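Local atomic coordinates of vanadium-dependent bromoperoxidase (Corallina officinalis, PDB entry 1QHB), a protein that uses hydrogen peroxide and bromide to halogenate organic substrates with the help of vanadate, and binds calcium, which is important for its stability. Residues Val351-Asn356 with Lys497-Ala502; Asp306-Glu311 with Phe471-Pro476. All coordinates share one frame; numbering follows the deposited sequence.

Contact 1: residues Val351-Asn356 with Lys497-Ala502; sequences VPFDPN and KAFFDA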
ATOM      1  N   VAL A 351      11.000  17.338 -48.040  1.00 13.31           N
ATOM      2  CA  VAL A 351      10.468  15.976 -47.947  1.00 15.17           C
ATOM      3  C   VAL A 351       9.398  15.914 -46.849  1.00 14.46           C
ATOM      4  O   VAL A 351       9.532  16.531 -45.801  1.00 15.44           O
ATOM      5  CB  VAL A 351      11.627  15.031 -47.627  1.00 13.95           C
ATOM      6  CG1 VAL A 351      11.063  13.632 -47.406  1.00 12.00           C
ATOM      7  CG2 VAL A 351      12.685  15.156 -48.732  1.00  9.60           C
ATOM      8  N   PRO A 352       8.255  15.292 -47.097  1.00 16.27           N
ATOM      9  CA  PRO A 352       7.131  15.279 -46.188  1.00 14.40           C
ATOM     10  C   PRO A 352       7.387  14.499 -44.901  1.00 14.07           C
ATOM     11  O   PRO A 352       8.185  13.590 -44.897  1.00 13.35           O
ATOM     12  CB  PRO A 352       5.988  14.573 -46.891  1.00 12.58           C
ATOM     13  CG  PRO A 352       6.453  14.337 -48.300  1.00 16.52           C
ATOM     14  CD  PRO A 352       7.944  14.559 -48.370  1.00 15.60           C
ATOM     15  N   PHE A 353       6.704  14.914 -43.830  1.00 10.31           N
ATOM     16  CA  PHE A 353       6.813  14.175 -42.581  1.00 13.96           C
ATOM     17  C   PHE A 353       5.986  12.881 -42.728  1.00 11.98           C
ATOM     18  O   PHE A 353       5.205  12.730 -43.666  1.00 10.60           O
ATOM     19  CB  PHE A 353       6.335  15.053 -41.401  1.00 11.15           C
ATOM     20  CG  PHE A 353       7.266  16.191 -41.096  1.00 16.70           C
ATOM     21  CD1 PHE A 353       8.611  15.982 -40.846  1.00 20.73           C
ATOM     22  CD2 PHE A 353       6.819  17.490 -41.090  1.00 22.38           C
ATOM     23  CE1 PHE A 353       9.455  17.029 -40.571  1.00 23.24           C
ATOM     24  CE2 PHE A 353       7.654  18.557 -40.828  1.00 22.50           C
ATOM     25  CZ  PHE A 353       8.979  18.330 -40.568  1.00 17.53           C
ATOM     26  N   ASP A 354       6.170  11.927 -41.857  1.00  8.72           N
ATOM     27  CA  ASP A 354       5.348  10.701 -41.842  1.00 10.46           C
ATOM     28  C   ASP A 354       3.885  11.108 -41.849  1.00 13.18           C
ATOM     29  O   ASP A 354       3.396  11.951 -41.088  1.00 10.95           O
ATOM     30  CB  ASP A 354       5.760   9.996 -40.566  1.00 11.84           C
ATOM     31  CG  ASP A 354       5.095   8.691 -40.269  1.00 17.13           C
ATOM     32  OD1 ASP A 354       4.003   8.348 -40.788  1.00 11.24           O
ATOM     33  OD2 ASP A 354       5.743   8.000 -39.446  1.00 20.01           O
ATOM     34  N   PRO A 355       3.118  10.625 -42.829  1.00 13.91           N
ATOM     35  CA  PRO A 355       1.724  11.046 -42.990  1.00 14.15           C
ATOM     36  C   PRO A 355       0.781  10.605 -41.882  1.00 14.48           C
ATOM     37  O   PRO A 355      -0.268  11.197 -41.750  1.00 16.40           O
ATOM     38  CB  PRO A 355       1.313  10.444 -44.320  1.00 15.56           C
ATOM     39  CG  PRO A 355       2.200   9.235 -44.441  1.00 16.49           C
ATOM     40  CD  PRO A 355       3.536   9.669 -43.861  1.00 11.92           C
ATOM     41  N   ASN A 356       1.175   9.691 -40.992  1.00 16.70           N
ATOM     42  CA  ASN A 356       0.395   9.327 -39.829  1.00 16.96           C
ATOM     43  C   ASN A 356       0.553  10.276 -38.640  1.00 18.77           C
ATOM     44  O   ASN A 356      -0.162  10.040 -37.656  1.00 19.21           O
ATOM     45  CB  ASN A 356       0.788   7.902 -39.439  1.00 12.13           C
ATOM     46  CG  ASN A 356       0.353   7.020 -40.587  1.00 16.69           C
ATOM     47  OD1 ASN A 356      -0.833   6.923 -40.886  1.00 15.42           O
ATOM     48  ND2 ASN A 356       1.288   6.403 -41.247  1.00 10.50           N
ATOM     49  N   LYS A 497      13.717   7.808 -39.923  1.00  8.93           N
ATOM     50  CA  LYS A 497      12.784   7.067 -40.803  1.00  9.86           C
ATOM     51  C   LYS A 497      11.392   7.064 -40.161  1.00 11.77           C
ATOM     52  O   LYS A 497      10.448   7.012 -40.903  1.00 10.64           O
ATOM     53  CB  LYS A 497      13.223   5.652 -41.073  1.00  8.28           C
ATOM     54  CG  LYS A 497      14.528   5.414 -41.818  1.00  7.29           C
ATOM     55  CD  LYS A 497      14.779   3.956 -42.069  1.00  8.28           C
ATOM     56  CE  LYS A 497      15.040   3.220 -40.778  1.00  8.89           C
ATOM     57  NZ  LYS A 497      15.585   1.839 -40.919  1.00  8.41           N
ATOM     58  N   ALA A 498      11.182   7.150 -38.859  1.00  8.45           N
ATOM     59  CA  ALA A 498       9.902   7.236 -38.225  1.00  9.80           C
ATOM     60  C   ALA A 498       9.290   8.618 -38.499  1.00  9.53           C
ATOM     61  O   ALA A 498       8.073   8.720 -38.669  1.00 12.83           O
ATOM     62  CB  ALA A 498       9.993   7.109 -36.692  1.00  7.41           C
ATOM     63  N   PHE A 499      10.106   9.662 -38.417  1.00 11.70           N
ATOM     64  CA  PHE A 499       9.530  10.993 -38.466  1.00 11.02           C
ATOM     65  C   PHE A 499       9.210  11.492 -39.864  1.00 13.87           C
ATOM     66  O   PHE A 499       8.321  12.345 -40.016  1.00 12.04           O
ATOM     67  CB  PHE A 499      10.563  11.933 -37.809  1.00  8.26           C
ATOM     68  CG  PHE A 499       9.872  12.984 -36.999  1.00 19.43           C
ATOM     69  CD1 PHE A 499       9.301  14.077 -37.611  1.00 25.36           C
ATOM     70  CD2 PHE A 499       9.783  12.844 -35.644  1.00 22.46           C
ATOM     71  CE1 PHE A 499       8.661  15.041 -36.846  1.00 26.59           C
ATOM     72  CE2 PHE A 499       9.115  13.766 -34.875  1.00 19.05           C
ATOM     73  CZ  PHE A 499       8.567  14.870 -35.482  1.00 25.48           C
ATOM     74  N   PHE A 500       9.978  11.057 -40.840  1.00 12.29           N
ATOM     75  CA  PHE A 500       9.817  11.527 -42.223  1.00 14.27           C
ATOM     76  C   PHE A 500       9.053  10.477 -43.028  1.00 16.44           C
ATOM     77  O   PHE A 500       8.866   9.360 -42.507  1.00 14.08           O
ATOM     78  CB  PHE A 500      11.128  11.812 -42.980  1.00  9.43           C
ATOM     79  CG  PHE A 500      11.725  13.140 -42.617  1.00 12.51           C
ATOM     80  CD1 PHE A 500      11.394  14.310 -43.265  1.00  7.61           C
ATOM     81  CD2 PHE A 500      12.660  13.199 -41.579  1.00  8.63           C
ATOM     82  CE1 PHE A 500      11.950  15.514 -42.877  1.00 12.22           C
ATOM     83  CE2 PHE A 500      13.190  14.405 -41.183  1.00 10.43           C
ATOM     84  CZ  PHE A 500      12.860  15.580 -41.840  1.00 11.11           C
ATOM     85  N   ASP A 501       8.537  10.823 -44.196  1.00 12.37           N
ATOM     86  CA  ASP A 501       7.814   9.832 -45.026  1.00 14.60           C
ATOM     87  C   ASP A 501       8.937   9.025 -45.646  1.00 15.70           C
ATOM     88  O   ASP A 501       9.499   9.464 -46.711  1.00 14.22           O
ATOM     89  CB  ASP A 501       6.988  10.555 -46.094  1.00 12.41           C
ATOM     90  CG  ASP A 501       6.095   9.673 -46.916  1.00 19.67           C
ATOM     91  OD1 ASP A 501       6.128   8.437 -46.788  1.00 16.76           O
ATOM     92  OD2 ASP A 501       5.293  10.166 -47.740  1.00 18.01           O
ATOM     93  N   ALA A 502       9.411   7.976 -45.019  1.00 16.99           N
ATOM     94  CA  ALA A 502      10.607   7.259 -45.440  1.00 16.48           C
ATOM     95  C   ALA A 502      10.607   6.641 -46.815  1.00 15.08           C
ATOM     96  O   ALA A 502      11.707   6.410 -47.381  1.00 14.88           O
ATOM     97  CB  ALA A 502      10.892   6.190 -44.389  1.00 11.52           C
TER
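Phe353 and Phe500 face each other in a single beta bridge, where the loop 351-356 crosses the C-terminal end of helix 484-499. Two backbone bonds make it: Asp501 N to Pro352 O (2.9 Å) and Asp354 N to Phe499 O, the latter nearly straight at 174°. Pro352 and Pro355 flank the Phe353-Asp354 pair in sequence; Pro352 gives the bridge only its carbonyl O, so its missing N-H costs this bond nothing. The Phe353 side chain starts with CB 3.6 Å from Phe499 O. Further out, CD1 meets CD1 of Phe499 at 3.8 Å, the Phe499 ring turning its edge to the Phe353 face, offset, with planes at 84°. CE1 then lies 3.7 Å from Phe500 CE1, the two rings oblique. A chi1 of -180° swings the Asp354 carboxylate beside its own carbonyl carbon; OD2 lies 2.6 Å from Ala498 O and accepts from Asn585 N, while OD1 accepts from Asn356 N, an Asx turn. Replacing Asp354 by alanine would probably leave both amides without their acceptor and free the turn to shift. Asp501 salt-bridges Arg44 of a second subunit. A three-phenylalanine cluster beside a beta bridge thus fastens a helix end to the loop leading into the calcium site.

Contact 2: residues Asp306-Glu311 with Phe471-Pro476; sequences DFRGFE and FAEGSP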
ATOM      1  N   ASP A 306      50.413   8.755 -26.595  1.00 16.43           N
ATOM      2  CA  ASP A 306      49.373   9.591 -27.137  1.00 14.49           C
ATOM      3  C   ASP A 306      49.815  10.210 -28.459  1.00 18.07           C
ATOM      4  O   ASP A 306      50.409  11.292 -28.496  1.00 18.59           O
ATOM      5  CB  ASP A 306      48.949  10.670 -26.145  1.00 12.72           C
ATOM      6  CG  ASP A 306      47.649  11.313 -26.571  1.00 19.63           C
ATOM      7  OD1 ASP A 306      47.161  11.011 -27.706  1.00 19.64           O
ATOM      8  OD2 ASP A 306      47.095  12.069 -25.768  1.00 20.25           O
ATOM      9  N   PHE A 307      49.491   9.576 -29.566  1.00 17.24           N
ATOM     10  CA  PHE A 307      49.801  10.070 -30.880  1.00 14.44           C
ATOM     11  C   PHE A 307      48.676  10.898 -31.483  1.00 16.38           C
ATOM     12  O   PHE A 307      48.781  11.134 -32.688  1.00 15.31           O
ATOM     13  CB  PHE A 307      50.059   8.888 -31.823  1.00 15.61           C
ATOM     14  CG  PHE A 307      51.484   8.478 -31.907  1.00 17.89           C
ATOM     15  CD1 PHE A 307      52.381   9.130 -32.739  1.00 17.70           C
ATOM     16  CD2 PHE A 307      51.949   7.398 -31.137  1.00 18.63           C
ATOM     17  CE1 PHE A 307      53.700   8.697 -32.805  1.00 19.39           C
ATOM     18  CE2 PHE A 307      53.256   6.981 -31.165  1.00 18.49           C
ATOM     19  CZ  PHE A 307      54.124   7.635 -32.029  1.00 17.50           C
ATOM     20  N   ARG A 308      47.618  11.259 -30.754  1.00 14.06           N
ATOM     21  CA  ARG A 308      46.533  12.005 -31.342  1.00 16.52           C
ATOM     22  C   ARG A 308      47.005  13.313 -31.948  1.00 16.86           C
ATOM     23  O   ARG A 308      47.658  14.144 -31.302  1.00 16.18           O
ATOM     24  CB  ARG A 308      45.403  12.319 -30.311  1.00 11.01           C
ATOM     25  CG  ARG A 308      44.637  11.041 -29.973  1.00 16.37           C
ATOM     26  CD  ARG A 308      43.599  11.211 -28.870  1.00 12.33           C
ATOM     27  NE  ARG A 308      44.221  11.516 -27.585  1.00 16.74           N
ATOM     28  CZ  ARG A 308      43.608  11.753 -26.452  1.00 20.11           C
ATOM     29  NH1 ARG A 308      42.283  11.773 -26.377  1.00 20.08           N
ATOM     30  NH2 ARG A 308      44.352  12.028 -25.368  1.00 16.36           N
ATOM     31  N   GLY A 309      46.555  13.620 -33.168  1.00 16.17           N
ATOM     32  CA  GLY A 309      46.834  14.906 -33.765  1.00 13.01           C
ATOM     33  C   GLY A 309      48.056  14.866 -34.624  1.00 15.42           C
ATOM     34  O   GLY A 309      48.472  15.922 -35.076  1.00 17.18           O
ATOM     35  N   PHE A 310      48.649  13.694 -34.810  1.00 15.92           N
ATOM     36  CA  PHE A 310      49.857  13.557 -35.616  1.00 16.30           C
ATOM     37  C   PHE A 310      49.651  13.459 -37.117  1.00 17.38           C
ATOM     38  O   PHE A 310      50.606  13.491 -37.905  1.00 18.33           O
ATOM     39  CB  PHE A 310      50.603  12.326 -35.116  1.00 14.36           C
ATOM     40  CG  PHE A 310      52.047  12.212 -35.565  1.00 15.89           C
ATOM     41  CD1 PHE A 310      53.005  13.128 -35.191  1.00 14.39           C
ATOM     42  CD2 PHE A 310      52.432  11.100 -36.292  1.00 15.05           C
ATOM     43  CE1 PHE A 310      54.324  12.970 -35.573  1.00 17.29           C
ATOM     44  CE2 PHE A 310      53.758  10.916 -36.691  1.00 20.67           C
ATOM     45  CZ  PHE A 310      54.674  11.887 -36.329  1.00 18.22           C
ATOM     46  N   GLU A 311      48.441  13.351 -37.652  1.00 15.25           N
ATOM     47  CA  GLU A 311      48.259  13.315 -39.086  1.00 15.67           C
ATOM     48  C   GLU A 311      48.587  14.602 -39.829  1.00 17.06           C
ATOM     49  O   GLU A 311      48.473  15.713 -39.326  1.00 17.39           O
ATOM     50  CB  GLU A 311      46.793  12.952 -39.391  1.00 11.04           C
ATOM     51  CG  GLU A 311      46.521  11.529 -38.935  1.00 13.76           C
ATOM     52  CD  GLU A 311      45.905  11.534 -37.532  1.00 19.02           C
ATOM     53  OE1 GLU A 311      45.801  12.586 -36.887  1.00 11.73           O
ATOM     54  OE2 GLU A 311      45.521  10.415 -37.106  1.00 14.74           O
ATOM     55  N   PHE A 471      44.669   6.248 -38.825  1.00  9.39           N
ATOM     56  CA  PHE A 471      44.794   7.245 -37.756  1.00  9.80           C
ATOM     57  C   PHE A 471      46.084   7.008 -36.998  1.00 11.09           C
ATOM     58  O   PHE A 471      46.422   5.878 -36.703  1.00 10.40           O
ATOM     59  CB  PHE A 471      43.608   7.157 -36.815  1.00 11.96           C
ATOM     60  CG  PHE A 471      42.208   7.204 -37.338  1.00 12.93           C
ATOM     61  CD1 PHE A 471      41.862   7.842 -38.511  1.00  9.71           C
ATOM     62  CD2 PHE A 471      41.184   6.599 -36.597  1.00 12.09           C
ATOM     63  CE1 PHE A 471      40.552   7.900 -38.943  1.00 16.62           C
ATOM     64  CE2 PHE A 471      39.856   6.653 -37.017  1.00 11.36           C
ATOM     65  CZ  PHE A 471      39.541   7.308 -38.199  1.00 11.22           C
ATOM     66  N   ALA A 472      46.784   8.073 -36.610  1.00 10.52           N
ATOM     67  CA  ALA A 472      48.080   7.917 -35.959  1.00 10.92           C
ATOM     68  C   ALA A 472      47.982   7.198 -34.632  1.00 13.57           C
ATOM     69  O   ALA A 472      48.924   6.473 -34.258  1.00 15.03           O
ATOM     70  CB  ALA A 472      48.736   9.276 -35.752  1.00  8.96           C
ATOM     71  N   GLU A 473      46.922   7.466 -33.873  1.00 13.87           N
ATOM     72  CA  GLU A 473      46.741   6.804 -32.584  1.00 12.38           C
ATOM     73  C   GLU A 473      46.037   5.464 -32.720  1.00 12.55           C
ATOM     74  O   GLU A 473      45.843   4.798 -31.696  1.00 12.45           O
ATOM     75  CB  GLU A 473      45.859   7.686 -31.646  1.00  9.46           C
ATOM     76  CG  GLU A 473      44.381   7.758 -31.991  1.00 12.59           C
ATOM     77  CD  GLU A 473      44.023   8.741 -33.102  1.00 19.21           C
ATOM     78  OE1 GLU A 473      44.906   9.230 -33.856  1.00 13.58           O
ATOM     79  OE2 GLU A 473      42.820   9.055 -33.258  1.00 14.59           O
ATOM     80  N   GLY A 474      45.635   5.057 -33.934  1.00 11.81           N
ATOM     81  CA  GLY A 474      44.855   3.815 -34.054  1.00  9.74           C
ATOM     82  C   GLY A 474      43.443   4.036 -33.458  1.00 14.27           C
ATOM     83  O   GLY A 474      42.789   5.085 -33.556  1.00 11.43           O
ATOM     84  N   SER A 475      42.911   2.978 -32.852  1.00 12.76           N
ATOM     85  CA  SER A 475      41.566   3.052 -32.317  1.00 12.10           C
ATOM     86  C   SER A 475      41.511   3.902 -31.060  1.00  9.79           C
ATOM     87  O   SER A 475      42.514   4.079 -30.389  1.00 10.24           O
ATOM     88  CB  SER A 475      41.093   1.660 -31.882  1.00 16.08           C
ATOM     89  OG  SER A 475      41.798   1.374 -30.689  1.00 10.41           O
ATOM     90  N   PRO A 476      40.314   4.359 -30.740  1.00 11.36           N
ATOM     91  CA  PRO A 476      40.033   5.035 -29.487  1.00  9.26           C
ATOM     92  C   PRO A 476      40.364   4.105 -28.310  1.00 12.04           C
ATOM     93  O   PRO A 476      40.590   2.889 -28.419  1.00 11.11           O
ATOM     94  CB  PRO A 476      38.521   5.208 -29.509  1.00 10.19           C
ATOM     95  CG  PRO A 476      38.159   5.216 -30.976  1.00 10.05           C
ATOM     96  CD  PRO A 476      39.064   4.109 -31.530  1.00  9.90           C
TER
HETATM   97  O   HOH W   1      44.810  11.714 -34.320  1.00 15.61           O
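Ala472 packs its methyl against Phe307 and Phe310, while Glu311 accepts from its backbone N. The 306-311 loop is shaped first by Asp306, whose OD1 accepts from Arg308 N, an Asx turn, while Arg308 grips the same carboxylate side-on through NE and NH2, with NH2 2.8 Å from Asp306 OD2. Phe307 touches the other loop near its root, CB lying 3.6 Å from Ala472 O, and its ring leads away to Val297 and Val301 of helix 295-302. Arg308 lays its aliphatic CG across Glu473 at about a right angle, 3.9 Å from Glu473 CG, and its NH1 forms a salt bridge with Asp369 of a third subunit. Gly309 is third in a type II beta turn from Phe307 to Phe310, where its positive phi (94°) would push a side chain against the preceding carbonyl; its N-H donates to a water lying between the carboxylates of Glu311 and Glu473. At Phe310 the backbone brings CB within 3.6 Å of Ala472 CB, and a chi1 of -165° turns the ring so that its edge, at CD2, also meets this small methyl. Glu311 bends at chi2 to bring OE2 2.7 Å from Ala472 N, in a bond of 169° that meets the oxygen from above the carboxylate plane. OE2 is also 3.5 Å from Glu473 OE1, so the two acids probably raise each other's pKa, although Glu473 OE2 is hydrogen-bonded to His331. Two beta turns, type II and type I (Phe471 to Gly474), thus pack against each other next to the vanadate pocket, where Phe471 stacks on His331 and touches Arg545, a residue of the vanadate site.

Along the chain the segments alternate: 306-311, 351-356, 471-476, then 497-502, so the two contacts are interleaved. They lie on opposite sides of the chain's centre, with centres about 40 Å and nearest atoms about 25 Å apart. Helix 484-499 begins a few residues after 471-476 and ends within 497-502, and helix 530-548 also reaches both, with Val530 near contact 1 and its C-terminal part near contact 2. Contact 2 borders the vanadate site and contact 1 lies near the calcium site, so these long helices span the interior between the two. Each contact also meets a different neighbouring subunit, consistent with both regions lying near subunit interfaces of the dodecamer.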